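Local coordinates for protein acyl-CoA dehydrogenase (Bacillus anthracis, PDB 3OWA) that probably catalyses the FAD-dependent alpha,beta-dehydrogenation of acyl-CoA thioesters, as other members of the acyl-CoA dehydrogenase family do, at residues L124-F129 with E133-Y138; L139-L142 with E146-A149; P85-G90 with E343-K348; G78-D83 with G116-I121. All coordinates share one frame; numbering follows the deposited sequence.

How the interactions relate
All four contacts lie on the same side of the chain's centre, and each has at least one segment in the helical N-terminal domain. Along the chain interaction 4 closes first, joining the turn after helix 64-76 to helix 110-122. Interaction 1 follows, packing helix 124-129 on helix 132-144, and interaction 2 takes that helix on to strand 149-152. The centres of interactions 1 and 2 are about 10 Å apart, as are those of 2 and 4, which a histidine joins by hydrogen bonds. Interaction 3, about 9 Å from interaction 1, closes a loop enclosing both 1 and 2 by bringing residues 85-90 to helix 341-346. The N-terminal helices are thereby tied to the middle and C-terminal domains.

Interaction 1. Residues L124-F129 with E133-Y138; sequences LPIVLF and EQKKKY
With CG1 anti to its carbonyl carbon (chi1 -62°), Ile126 presents both branches to helix 132-144. Tyr138 CB, set by the backbone and pointing at helix 124-129, receives Ile126 CD1 at 3.9 Å, while the first torsion of Tyr138, CG anti to the carbonyl carbon, sends the ring on past it. The isoleucine thus only skirts the root of the ring. The other branch, CG2, settles over the helix backbone, 4.0 Å from Gln134 O. Lys135 adds its aliphatic part: its CG is 3.5 Å from Ile126 O, and CD runs on past Val127 O. A bend at chi3 (-83°) then carries the amine away to Lys345 O in the C-terminal domain.

No direct hydrogen bond crosses the contact. A water joins the two segments instead, 2.8 Å from Phe129 O and 2.9 Å from Gln134 OE1, while NE2 of Gln134 donates to Leu250 O. Farther out, Tyr138 OH reaches Glu213. The short axes run 9.2 Å apart at 140°: two consecutive helices joined by a short connection, roughly antiparallel and packed mainly through one isoleucine, within the all-helical N-terminal domain of the acyl-CoA dehydrogenase fold.

Interaction 2. Residues L139-L142 with E146-A149; sequences LPLL and EKLA
The peptide carbonyl of Leu141 and the carboxylate of Glu146 are the flat groups here. Above the carbonyl plane stands the N-H of Lys147, 68° out of it, and Glu146 CB comes within 3.6 Å of the same oxygen, Leu141 O. The carboxylate of Glu146 meets a methyl group: its OE2 lies 3.8 Å from Leu141 CD2.

This is a helix-to-strand junction. Helix 132-144 ends, the chain reverses, and residues 146-149 lead back past the last turn into strand 149-152, which starts the beta domain in the middle of the acyl-CoA dehydrogenase fold. A backbone hydrogen bond spans the reversal: Lys147 N donates to Leu141 O at 3.1 Å, nearly straight at 168°, although it does not use a lone pair direction.

Around that bond the side chains interlock. Leu141 lies between Glu146 and Lys147, its CB packing on the start of the lysine chain. Lys147 is deposited in two conformers, so the touch between its outer carbons and Leu141 CD1 is less certain than the packing of its CB. Glu146, extended from CG onward, passes at a slant over Leu141 CD2. On the inner side Leu142 is buried. It also packs on Ile126 of the preceding helix, while Leu148, pointing away from helix 132-144, packs on Phe192.

Although the CB of Leu142 points away from the returning chain, the far end of the side chain swings back to it. Leu142 CD2 settles 3.9 Å from Lys147 CB and 3.7 Å from the methyl of Ala149.

Interaction 3. Residues P85-G90 with E343-K348; sequences PEEYGG and EVKDGK
A seam between the N-terminal and C-terminal helical domains passes through this contact: Glu87, in the short 3-10 segment 86-87, and Tyr88 just after it face Lys345 on the last turn of helix 341-346. Lys345 does the touching with its aliphatic carbons. Its CG, anti to the backbone N (chi1 -156°), meets both partners, with the chain crossing each of them at about a right angle. Tyr88 brings its hydroxyl end, OH being 3.4 Å from Lys345 CG. The deposited distance from Glu87 OE1 to the same CG, 2.9 Å, is doubtfully short for a C-H against an oxygen, and the exact placing of that carboxylate should not be pressed.

Within the loop, Glu87 folds back over its neighbour, CG standing 3.7 Å above the centre of the Tyr88 ring. Pro85 O holds the turn together, accepting from Tyr88 N and Gly90 N on opposite faces of its plane. On the other segment, an Asx turn spans the junction to the next helix: Asp346 OD1 takes the N-H of Lys348 at 2.8 Å, across Gly347, which ends one helix and sits at the N-cap of the next. Tyr88 OH is bonded to Glu132, and Lys136 donates to Glu87 O.

Glu87 and Lys345 carry opposite charges, yet OE2 and NZ stay 6.1 Å apart. They form no ion pair, and any attraction between them is probably diffuse, leaving the contact mainly one of methylenes against polar side-chain ends.

Interaction 4. Residues G78-D83 with G116-I121; sequences GLLGAD and GAHVGI
Apolar contacts come first, and Leu80 makes them with both of its methyls. Its CD2 lies 3.9 Å from Val119 CG1, while CD1 approaches the imidazole of His118 at 3.8 Å from NE2. Against each of these side chains Leu80 lies at about a right angle. Val119 also reaches the backbone: its CG1 is 3.8 Å from Leu80 O and 4.0 Å from Leu79 O, so that one methyl touches both carbonyl oxygens of the bend.

Backbone hydrogen bonds shape that bend. Gly78 ends helix 64-76 in a Schellman motif, and a type I turn from Gly78 to Gly81 follows directly. The turn sets Leu80 against helix 110-122, inside the N-terminal helical domain, while Leu79 packs on helix 35-52.

No hydrogen bond crosses the pair; the polar side chains bond to other parts of the chain. His118 has CG anti to the backbone N (chi1 171°), which throws the ring off its helix toward Leu80 and the end of helix 132-144. There NE2 bonds to Leu142 O and ND1 accepts from Ala149 N, an arrangement consistent with the proton being on NE2 and one that fixes the ring's rotation. The side chain of His118 lies about 10 Å from a bound FAD. Leu79 O, beside Val119, accepts from His115, and Asp83 OD2 bonds to Ser98.

Interaction 1. Residues L124-F129 with E133-Y138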
loop_
_atom_site.group_PDB
_atom_site.type_symbol
_atom_site.label_atom_id
_atom_site.label_comp_id
_atom_site.label_asym_id
_atom_site.label_seq_id
_atom_site.Cartn_x
_atom_site.Cartn_y
_atom_site.Cartn_z
ATOM N N LEU A 124 -3.631 30.218 10.097
ATOM C CA LEU A 124 -5.039 30.465 9.757
ATOM C C LEU A 124 -5.983 30.593 10.961
ATOM O O LEU A 124 -6.972 31.296 10.867
ATOM C CB LEU A 124 -5.586 29.421 8.782
ATOM C CG LEU A 124 -5.033 29.505 7.359
ATOM C CD1 LEU A 124 -5.647 28.419 6.485
ATOM C CD2 LEU A 124 -5.229 30.903 6.737
ATOM N N PRO A 125 -5.700 29.927 12.085
ATOM C CA PRO A 125 -6.612 30.221 13.217
ATOM C C PRO A 125 -6.636 31.701 13.613
ATOM O O PRO A 125 -7.666 32.197 14.041
ATOM C CB PRO A 125 -6.057 29.370 14.350
ATOM C CG PRO A 125 -5.422 28.185 13.599
ATOM C CD PRO A 125 -4.844 28.754 12.349
ATOM N N ILE A 126 -5.517 32.394 13.446
ATOM C CA ILE A 126 -5.431 33.832 13.751
ATOM C C ILE A 126 -6.047 34.630 12.606
ATOM O O ILE A 126 -6.802 35.577 12.839
ATOM C CB ILE A 126 -3.970 34.278 14.062
ATOM C CG1 ILE A 126 -3.455 33.528 15.312
ATOM C CG2 ILE A 126 -3.902 35.805 14.300
ATOM C CD1 ILE A 126 -1.956 33.764 15.638
ATOM N N VAL A 127 -5.728 34.250 11.373
ATOM C CA VAL A 127 -6.350 34.869 10.205
ATOM C C VAL A 127 -7.889 34.820 10.271
ATOM O O VAL A 127 -8.563 35.830 10.041
ATOM C CB VAL A 127 -5.855 34.237 8.858
ATOM C CG1 VAL A 127 -6.620 34.849 7.653
ATOM C CG2 VAL A 127 -4.330 34.423 8.680
ATOM N N LEU A 128 -8.437 33.663 10.591
ATOM C CA LEU A 128 -9.870 33.447 10.514
ATOM C C LEU A 128 -10.611 33.785 11.789
ATOM O O LEU A 128 -11.769 34.199 11.720
ATOM C CB LEU A 128 -10.181 32.007 10.105
ATOM C CG LEU A 128 -9.595 31.603 8.746
ATOM C CD1 LEU A 128 -9.953 30.176 8.425
ATOM C CD2 LEU A 128 -10.073 32.505 7.628
ATOM N N PHE A 129 -9.974 33.595 12.945
ATOM C CA PHE A 129 -10.677 33.760 14.213
ATOM C C PHE A 129 -10.027 34.717 15.178
ATOM O O PHE A 129 -10.516 34.900 16.281
ATOM C CB PHE A 129 -10.905 32.397 14.865
ATOM C CG PHE A 129 -11.693 31.457 13.998
ATOM C CD1 PHE A 129 -13.073 31.644 13.831
ATOM C CD2 PHE A 129 -11.065 30.427 13.310
ATOM C CE1 PHE A 129 -13.813 30.804 13.021
ATOM C CE2 PHE A 129 -11.801 29.580 12.507
ATOM C CZ PHE A 129 -13.183 29.770 12.349
ATOM N N GLU A 133 -6.807 43.026 17.418
ATOM C CA GLU A 133 -5.559 43.190 18.137
ATOM C C GLU A 133 -4.609 41.993 17.906
ATOM O O GLU A 133 -3.421 42.164 17.657
ATOM C CB GLU A 133 -5.864 43.374 19.628
ATOM C CG GLU A 133 -4.654 43.569 20.496
ATOM C CD GLU A 133 -4.939 43.326 21.971
ATOM O OE1 GLU A 133 -5.781 42.448 22.290
ATOM O OE2 GLU A 133 -4.303 44.010 22.810
ATOM N N GLN A 134 -5.156 40.787 17.984
ATOM C CA GLN A 134 -4.384 39.566 17.707
ATOM C C GLN A 134 -3.861 39.543 16.265
ATOM O O GLN A 134 -2.708 39.248 16.039
ATOM C CB GLN A 134 -5.233 38.337 18.019
ATOM C CG GLN A 134 -5.557 38.193 19.517
ATOM C CD GLN A 134 -6.699 37.245 19.749
ATOM O OE1 GLN A 134 -7.539 37.024 18.856
ATOM N NE2 GLN A 134 -6.744 36.662 20.944
ATOM N N LYS A 135 -4.687 39.923 15.301
ATOM C CA LYS A 135 -4.222 39.950 13.927
ATOM C C LYS A 135 -3.111 40.950 13.686
ATOM O O LYS A 135 -2.104 40.606 13.076
ATOM C CB LYS A 135 -5.371 40.162 12.950
ATOM C CG LYS A 135 -6.430 39.082 13.066
ATOM C CD LYS A 135 -7.461 39.187 11.931
ATOM C CE LYS A 135 -8.528 40.212 12.260
ATOM N NZ LYS A 135 -9.686 40.099 11.368
ATOM N N LYS A 136 -3.257 42.178 14.190
ATOM C CA LYS A 136 -2.233 43.194 13.921
ATOM C C LYS A 136 -0.937 42.876 14.619
ATOM O O LYS A 136 0.121 43.184 14.109
ATOM C CB LYS A 136 -2.703 44.621 14.271
ATOM C CG LYS A 136 -3.753 45.133 13.306
ATOM C CD LYS A 136 -3.740 46.658 13.202
ATOM C CE LYS A 136 -3.128 47.158 11.871
ATOM N NZ LYS A 136 -3.910 46.766 10.630
ATOM N N LYS A 137 -1.027 42.239 15.780
ATOM C CA LYS A 137 0.141 41.739 16.469
ATOM C C LYS A 137 0.831 40.585 15.712
ATOM O O LYS A 137 2.011 40.700 15.376
ATOM C CB LYS A 137 -0.236 41.293 17.886
ATOM C CG LYS A 137 0.926 40.868 18.788
ATOM C CD LYS A 137 0.609 41.230 20.225
ATOM C CE LYS A 137 0.759 40.094 21.217
ATOM N NZ LYS A 137 2.105 39.891 21.826
ATOM N N TYR A 138 0.123 39.478 15.462
ATOM C CA TYR A 138 0.812 38.241 15.052
ATOM C C TYR A 138 1.031 38.108 13.556
ATOM O O TYR A 138 2.100 37.690 13.139
ATOM C CB TYR A 138 0.170 36.974 15.655
ATOM C CG TYR A 138 0.373 36.882 17.158
ATOM C CD1 TYR A 138 -0.634 37.287 18.048
ATOM C CD2 TYR A 138 1.580 36.423 17.700
ATOM C CE1 TYR A 138 -0.451 37.228 19.448
ATOM C CE2 TYR A 138 1.781 36.359 19.099
ATOM C CZ TYR A 138 0.757 36.763 19.957
ATOM O OH TYR A 138 0.915 36.711 21.319
HETATM O O HOH W 1 -10.134 35.718 18.950
#

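Interaction 2. Residues L139-L142 with E146-A149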
loop_
_atom_site.group_PDB
_atom_site.type_symbol
_atom_site.label_atom_id
_atom_site.label_comp_id
_atom_site.label_asym_id
_atom_site.label_seq_id
_atom_site.Cartn_x
_atom_site.Cartn_y
_atom_site.Cartn_z
ATOM N N LEU A 139 0.058 38.516 12.758
ATOM C CA LEU A 139 0.087 38.235 11.312
ATOM C C LEU A 139 1.254 38.831 10.503
ATOM O O LEU A 139 1.823 38.112 9.671
ATOM C CB LEU A 139 -1.246 38.526 10.647
ATOM C CG LEU A 139 -2.395 37.674 11.176
ATOM C CD1 LEU A 139 -3.633 38.037 10.409
ATOM C CD2 LEU A 139 -2.099 36.180 11.015
ATOM N N PRO A 140 1.616 40.130 10.743
ATOM C CA PRO A 140 2.715 40.719 9.973
ATOM C C PRO A 140 3.987 39.898 10.096
ATOM O O PRO A 140 4.746 39.794 9.158
ATOM C CB PRO A 140 2.911 42.112 10.613
ATOM C CG PRO A 140 1.539 42.473 11.143
ATOM C CD PRO A 140 0.910 41.144 11.558
ATOM N N LEU A 141 4.189 39.292 11.249
ATOM C CA LEU A 141 5.378 38.531 11.527
ATOM C C LEU A 141 5.284 37.101 10.950
ATOM O O LEU A 141 6.258 36.581 10.397
ATOM C CB LEU A 141 5.554 38.477 13.031
ATOM C CG LEU A 141 5.682 39.836 13.738
ATOM C CD1 LEU A 141 5.208 39.669 15.185
ATOM C CD2 LEU A 141 7.166 40.344 13.658
ATOM N N LEU A 142 4.111 36.491 11.077
ATOM C CA LEU A 142 3.873 35.164 10.535
ATOM C C LEU A 142 3.920 35.203 9.005
ATOM O O LEU A 142 4.455 34.291 8.364
ATOM C CB LEU A 142 2.549 34.610 11.045
ATOM C CG LEU A 142 2.473 34.292 12.558
ATOM C CD1 LEU A 142 1.045 33.930 12.936
ATOM C CD2 LEU A 142 3.381 33.138 12.967
ATOM N N GLU A 146 9.093 35.804 9.931
ATOM C CA GLU A 146 9.824 36.376 11.087
ATOM C C GLU A 146 9.467 35.634 12.382
ATOM O O GLU A 146 10.314 35.419 13.226
ATOM C CB GLU A 146 9.515 37.857 11.227
ATOM C CG GLU A 146 10.600 38.647 11.931
ATOM C CD GLU A 146 10.552 40.124 11.542
ATOM O OE1 GLU A 146 10.369 40.424 10.325
ATOM O OE2 GLU A 146 10.696 40.971 12.458
ATOM N N LYS A 147 8.190 35.308 12.533
ATOM C CA LYS A 147 7.755 34.305 13.484
ATOM C C LYS A 147 7.308 33.101 12.661
ATOM O O LYS A 147 6.930 33.268 11.489
ATOM C CB LYS A 147 6.599 34.821 14.335
ATOM C CG LYS A 147 7.052 35.731 15.482
ATOM C CD LYS A 147 5.910 36.049 16.428
ATOM C CE LYS A 147 6.402 36.934 17.570
ATOM N NZ LYS A 147 5.746 36.528 18.819
ATOM N N LEU A 148 7.378 31.911 13.267
ATOM C CA LEU A 148 6.881 30.677 12.665
ATOM C C LEU A 148 5.832 30.064 13.571
ATOM O O LEU A 148 5.927 30.136 14.793
ATOM C CB LEU A 148 8.049 29.701 12.445
ATOM C CG LEU A 148 9.037 30.283 11.405
ATOM C CD1 LEU A 148 10.325 29.443 11.378
ATOM C CD2 LEU A 148 8.382 30.444 9.997
ATOM N N ALA A 149 4.836 29.454 12.964
ATOM C CA ALA A 149 3.685 28.917 13.729
ATOM C C ALA A 149 3.574 27.368 13.745
ATOM O O ALA A 149 4.092 26.654 12.849
ATOM C CB ALA A 149 2.391 29.532 13.163
#

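Interaction 3. Residues P85-G90 with E343-K348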
loop_
_atom_site.group_PDB
_atom_site.type_symbol
_atom_site.label_atom_id
_atom_site.label_comp_id
_atom_site.label_asym_id
_atom_site.label_seq_id
_atom_site.Cartn_x
_atom_site.Cartn_y
_atom_site.Cartn_z
ATOM N N PRO A 85 -4.251 38.626 4.549
ATOM C CA PRO A 85 -4.596 39.921 3.919
ATOM C C PRO A 85 -3.458 40.937 3.993
ATOM O O PRO A 85 -2.625 40.919 4.929
ATOM C CB PRO A 85 -5.804 40.399 4.723
ATOM C CG PRO A 85 -6.413 39.139 5.280
ATOM C CD PRO A 85 -5.223 38.260 5.598
ATOM N N GLU A 86 -3.402 41.771 2.962
ATOM C CA GLU A 86 -2.447 42.884 2.875
ATOM C C GLU A 86 -2.463 43.831 4.086
ATOM O O GLU A 86 -1.408 44.280 4.523
ATOM C CB GLU A 86 -2.639 43.675 1.565
ATOM C CG GLU A 86 -1.948 43.014 0.358
ATOM C CD GLU A 86 -1.919 43.911 -0.881
ATOM O OE1 GLU A 86 -0.960 43.815 -1.688
ATOM O OE2 GLU A 86 -2.859 44.715 -1.043
ATOM N N GLU A 87 -3.638 44.083 4.658
ATOM C CA GLU A 87 -3.717 45.012 5.796
ATOM C C GLU A 87 -3.098 44.464 7.067
ATOM O O GLU A 87 -2.888 45.204 8.020
ATOM C CB GLU A 87 -5.147 45.512 6.066
ATOM C CG GLU A 87 -6.137 44.474 6.589
ATOM C CD GLU A 87 -7.212 44.111 5.563
ATOM O OE1 GLU A 87 -7.588 42.911 5.486
ATOM O OE2 GLU A 87 -7.690 45.016 4.829
ATOM N N TYR A 88 -2.805 43.163 7.080
ATOM C CA TYR A 88 -2.113 42.564 8.208
ATOM C C TYR A 88 -0.719 42.134 7.826
ATOM O O TYR A 88 -0.110 41.349 8.511
ATOM C CB TYR A 88 -2.912 41.403 8.765
ATOM C CG TYR A 88 -4.295 41.795 9.186
ATOM C CD1 TYR A 88 -4.497 42.769 10.184
ATOM C CD2 TYR A 88 -5.408 41.204 8.597
ATOM C CE1 TYR A 88 -5.779 43.139 10.572
ATOM C CE2 TYR A 88 -6.698 41.559 8.974
ATOM C CZ TYR A 88 -6.879 42.528 9.961
ATOM O OH TYR A 88 -8.159 42.867 10.331
ATOM N N GLY A 89 -0.213 42.666 6.720
ATOM C CA GLY A 89 1.161 42.415 6.318
ATOM C C GLY A 89 1.326 41.237 5.372
ATOM O O GLY A 89 2.449 40.814 5.106
ATOM N N GLY A 90 0.214 40.736 4.840
ATOM C CA GLY A 90 0.254 39.607 3.919
ATOM C C GLY A 90 0.262 40.088 2.495
ATOM O O GLY A 90 0.274 41.293 2.249
ATOM N N GLU A 343 -15.803 41.802 4.970
ATOM C CA GLU A 343 -16.080 40.388 5.312
ATOM C C GLU A 343 -14.812 39.512 5.264
ATOM O O GLU A 343 -14.548 38.744 6.199
ATOM C CB GLU A 343 -17.174 39.796 4.409
ATOM C CG GLU A 343 -18.261 40.794 4.011
ATOM C CD GLU A 343 -19.350 40.168 3.177
ATOM O OE1 GLU A 343 -19.280 40.240 1.928
ATOM O OE2 GLU A 343 -20.284 39.593 3.769
ATOM N N VAL A 344 -14.040 39.648 4.182
ATOM C CA VAL A 344 -12.769 38.931 4.027
ATOM C C VAL A 344 -11.822 39.296 5.170
ATOM O O VAL A 344 -11.215 38.422 5.772
ATOM C CB VAL A 344 -12.092 39.206 2.655
ATOM C CG1 VAL A 344 -10.704 38.560 2.587
ATOM C CG2 VAL A 344 -12.959 38.716 1.521
ATOM N N LYS A 345 -11.729 40.588 5.472
ATOM C CA LYS A 345 -10.887 41.084 6.558
ATOM C C LYS A 345 -11.222 40.443 7.903
ATOM O O LYS A 345 -10.312 40.064 8.647
ATOM C CB LYS A 345 -11.026 42.607 6.674
ATOM C CG LYS A 345 -9.793 43.269 7.348
ATOM C CD LYS A 345 -10.146 44.744 7.769
ATOM C CE LYS A 345 -11.525 44.773 8.448
ATOM N NZ LYS A 345 -11.636 45.944 9.354
ATOM N N ASP A 346 -12.518 40.342 8.214
ATOM C CA ASP A 346 -12.953 39.730 9.468
ATOM C C ASP A 346 -12.625 38.236 9.527
ATOM O O ASP A 346 -12.186 37.757 10.573
ATOM C CB ASP A 346 -14.448 39.951 9.751
ATOM C CG ASP A 346 -14.971 39.047 10.888
ATOM O OD1 ASP A 346 -14.624 37.834 10.915
ATOM O OD2 ASP A 346 -15.725 39.533 11.759
ATOM N N GLY A 347 -12.851 37.496 8.440
ATOM C CA GLY A 347 -12.410 36.094 8.383
ATOM C C GLY A 347 -13.468 35.054 8.710
ATOM O O GLY A 347 -13.390 33.930 8.251
ATOM N N LYS A 348 -14.471 35.435 9.500
ATOM C CA LYS A 348 -15.593 34.541 9.761
ATOM C C LYS A 348 -16.270 34.092 8.451
ATOM O O LYS A 348 -16.593 32.909 8.287
ATOM C CB LYS A 348 -16.607 35.217 10.679
ATOM C CG LYS A 348 -17.498 34.253 11.414
ATOM C CD LYS A 348 -18.613 35.002 12.143
ATOM C CE LYS A 348 -19.787 34.067 12.402
ATOM N NZ LYS A 348 -20.513 33.738 11.135
#

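Interaction 4. Residues G78-D83 with G116-I121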
loop_
_atom_site.group_PDB
_atom_site.type_symbol
_atom_site.label_atom_id
_atom_site.label_comp_id
_atom_site.label_asym_id
_atom_site.label_seq_id
_atom_site.Cartn_x
_atom_site.Cartn_y
_atom_site.Cartn_z
ATOM N N GLY A 78 7.168 36.169 -0.504
ATOM C CA GLY A 78 5.718 36.222 -0.329
ATOM C C GLY A 78 5.043 34.865 -0.176
ATOM O O GLY A 78 3.822 34.804 -0.013
ATOM N N LEU A 79 5.815 33.776 -0.212
ATOM C CA LEU A 79 5.265 32.399 -0.073
ATOM C C LEU A 79 4.728 31.981 1.308
ATOM O O LEU A 79 4.074 30.932 1.443
ATOM C CB LEU A 79 6.283 31.356 -0.584
ATOM C CG LEU A 79 6.813 31.596 -2.014
ATOM C CD1 LEU A 79 7.884 30.577 -2.418
ATOM C CD2 LEU A 79 5.682 31.627 -3.048
ATOM N N LEU A 80 4.973 32.785 2.334
ATOM C CA LEU A 80 4.393 32.507 3.635
ATOM C C LEU A 80 3.189 33.371 3.956
ATOM O O LEU A 80 2.570 33.208 5.011
ATOM C CB LEU A 80 5.442 32.707 4.730
ATOM C CG LEU A 80 6.655 31.771 4.748
ATOM C CD1 LEU A 80 7.301 31.874 6.111
ATOM C CD2 LEU A 80 6.247 30.345 4.501
ATOM N N GLY A 81 2.889 34.328 3.092
ATOM C CA GLY A 81 1.831 35.285 3.374
ATOM C C GLY A 81 0.721 35.369 2.341
ATOM O O GLY A 81 -0.030 36.338 2.342
ATOM N N ALA A 82 0.598 34.347 1.479
ATOM C CA ALA A 82 -0.404 34.346 0.403
ATOM C C ALA A 82 -1.849 34.374 0.922
ATOM O O ALA A 82 -2.705 35.004 0.323
ATOM C CB ALA A 82 -0.175 33.169 -0.573
ATOM N N ASP A 83 -2.100 33.699 2.042
ATOM C CA ASP A 83 -3.439 33.629 2.643
ATOM C C ASP A 83 -3.641 34.679 3.740
ATOM O O ASP A 83 -4.659 34.668 4.435
ATOM C CB ASP A 83 -3.702 32.236 3.249
ATOM C CG ASP A 83 -3.975 31.153 2.194
ATOM O OD1 ASP A 83 -3.550 30.002 2.432
ATOM O OD2 ASP A 83 -4.616 31.434 1.148
ATOM N N GLY A 116 3.371 23.897 5.168
ATOM C CA GLY A 116 1.898 23.778 5.302
ATOM C C GLY A 116 1.400 23.995 6.712
ATOM O O GLY A 116 0.328 24.575 6.901
ATOM N N ALA A 117 2.121 23.456 7.714
ATOM C CA ALA A 117 1.751 23.665 9.114
ATOM C C ALA A 117 1.936 25.152 9.483
ATOM O O ALA A 117 1.176 25.700 10.283
ATOM C CB ALA A 117 2.586 22.804 10.041
ATOM N N HIS A 118 2.947 25.800 8.922
ATOM C CA HIS A 118 3.065 27.202 9.206
ATOM C C HIS A 118 1.943 28.045 8.575
ATOM O O HIS A 118 1.336 28.837 9.274
ATOM C CB HIS A 118 4.434 27.779 8.819
ATOM C CG HIS A 118 4.482 29.277 8.919
ATOM N ND1 HIS A 118 4.642 29.936 10.122
ATOM C CD2 HIS A 118 4.322 30.244 7.975
ATOM C CE1 HIS A 118 4.627 31.245 9.908
ATOM N NE2 HIS A 118 4.438 31.458 8.613
ATOM N N VAL A 119 1.693 27.903 7.270
ATOM C CA VAL A 119 0.734 28.759 6.594
ATOM C C VAL A 119 -0.724 28.295 6.788
ATOM O O VAL A 119 -1.645 29.081 6.582
ATOM C CB VAL A 119 1.009 28.895 5.062
ATOM C CG1 VAL A 119 2.424 29.456 4.810
ATOM C CG2 VAL A 119 0.756 27.551 4.316
ATOM N N GLY A 120 -0.931 27.061 7.221
ATOM C CA GLY A 120 -2.287 26.521 7.254
ATOM C C GLY A 120 -2.732 26.452 8.704
ATOM O O GLY A 120 -3.117 27.459 9.290
ATOM N N ILE A 121 -2.645 25.278 9.296
ATOM C CA ILE A 121 -3.221 25.064 10.615
ATOM C C ILE A 121 -2.588 26.010 11.668
ATOM O O ILE A 121 -3.243 26.368 12.629
ATOM C CB ILE A 121 -3.109 23.593 11.031
ATOM C CG1 ILE A 121 -1.637 23.114 10.995
ATOM C CG2 ILE A 121 -3.986 22.747 10.125
ATOM C CD1 ILE A 121 -1.431 21.644 11.466
#